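Local coordinates for structural protein VP1 (Trichodysplasia spinulosa-associated polyomavirus, PDB 4U60) that forms the pentameric units of the viral coat and binds sialylated glycans such as the GM1 oligosaccharide, probably to engage host-cell glycolipids, at residues S206-G210 against Q211-P215. Sequence-based numbering, arbitrary orientation. Where two conformers were deposited one is given.
Sequences SYTGG and QSTPP
T208, the last residue of strand 201-208, meets T213 methyl to methyl, CG2 to CG2 at 3.9 Å. In both threonines OG1 sits beside the backbone N (chi1 -62° in T208), which leaves CG2 anti to that N and brings the two methyls together. One residue on, the carbonyl of G209 takes the hydroxyl of T213: OG1 donates to G209 O over 2.6 Å, lying in the carbonyl plane on a lone pair. This short bond closes the turn by which the chain leaves the strand. G210 sits against the same hydroxyl, its CA 3.5 Å from T213 OG1, and its positive phi of 85° with psi near 180° suits a glycine. A water bridges two successive carbonyls, donating to G210 O and to Q211 O. The extended chain of Q211 carries NE2 to E126 OE2 of a second subunit, a hydrogen bond. On the strand side, S206 and T208 make backbone hydrogen bonds to H131 and N129 of strand 129-136, and the backbone of T213 bonds to G127. Residues 206-208 also pair antiparallel with a strand of the second subunit, carrying the jelly-roll sheet across the interface; beyond the turn, the chain enters strand 216-220.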
# COMPACT_ATOMS: atom_id res chain seq x y z
N SER C 206 5.93 -1.66 14.24
CA SER C 206 5.66 -0.71 13.19
C SER C 206 5.28 0.64 13.77
O SER C 206 4.76 0.74 14.87
CB SER C 206 4.54 -1.18 12.27
OG SER C 206 3.34 -1.32 12.99
N TYR C 207 5.53 1.68 12.99
CA TYR C 207 5.20 3.04 13.36
C TYR C 207 4.67 3.75 12.12
O TYR C 207 5.30 3.69 11.05
CB TYR C 207 6.44 3.77 13.86
CG TYR C 207 6.27 5.24 14.15
CD1 TYR C 207 6.48 6.19 13.15
CD2 TYR C 207 5.93 5.68 15.43
CE1 TYR C 207 6.35 7.56 13.42
CE2 TYR C 207 5.80 7.04 15.70
CZ TYR C 207 6.01 7.97 14.69
OH TYR C 207 5.91 9.32 14.98
N THR C 208 3.50 4.38 12.24
CA THR C 208 3.01 5.29 11.22
C THR C 208 2.76 6.62 11.90
O THR C 208 1.97 6.69 12.85
CB THR C 208 1.69 4.80 10.63
OG1 THR C 208 1.90 3.53 10.00
CG2 THR C 208 1.13 5.78 9.64
N GLY C 209 3.44 7.68 11.47
CA GLY C 209 3.41 8.95 12.16
C GLY C 209 2.46 9.96 11.56
O GLY C 209 1.39 9.60 11.04
N GLY C 210 2.87 11.22 11.60
CA GLY C 210 2.06 12.30 11.10
C GLY C 210 1.07 12.80 12.12
O GLY C 210 1.01 12.28 13.23
N GLN C 211 0.28 13.82 11.74
CA GLN C 211 -0.55 14.54 12.73
C GLN C 211 -1.95 13.96 12.98
O GLN C 211 -2.34 13.71 14.15
CB GLN C 211 -0.69 16.00 12.29
CG GLN C 211 0.59 16.79 12.50
CD GLN C 211 0.52 18.21 11.99
OE1 GLN C 211 -0.50 18.90 12.11
NE2 GLN C 211 1.60 18.66 11.38
N SER C 212 -2.68 13.78 11.88
CA SER C 212 -4.08 13.31 11.89
C SER C 212 -4.28 12.09 11.00
O SER C 212 -5.40 11.81 10.54
CB SER C 212 -5.00 14.43 11.41
OG SER C 212 -4.80 15.62 12.15
N THR C 213 -3.20 11.35 10.79
CA THR C 213 -3.18 10.21 9.90
C THR C 213 -4.25 9.18 10.20
O THR C 213 -4.48 8.83 11.36
CB THR C 213 -1.80 9.54 10.02
OG1 THR C 213 -0.83 10.59 10.00
CG2 THR C 213 -1.57 8.55 8.89
N PRO C 214 -4.90 8.65 9.14
CA PRO C 214 -5.86 7.59 9.40
C PRO C 214 -5.20 6.36 10.02
O PRO C 214 -4.21 5.85 9.50
CB PRO C 214 -6.41 7.25 8.00
CG PRO C 214 -6.18 8.47 7.21
CD PRO C 214 -4.93 9.11 7.75
N PRO C 215 -5.73 5.87 11.15
CA PRO C 215 -5.31 4.56 11.62
C PRO C 215 -5.71 3.47 10.64
O PRO C 215 -6.83 3.50 10.12
CB PRO C 215 -6.07 4.40 12.97
CG PRO C 215 -6.42 5.80 13.36
CD PRO C 215 -6.70 6.51 12.07
O HOH W 1 -0.44 12.07 15.48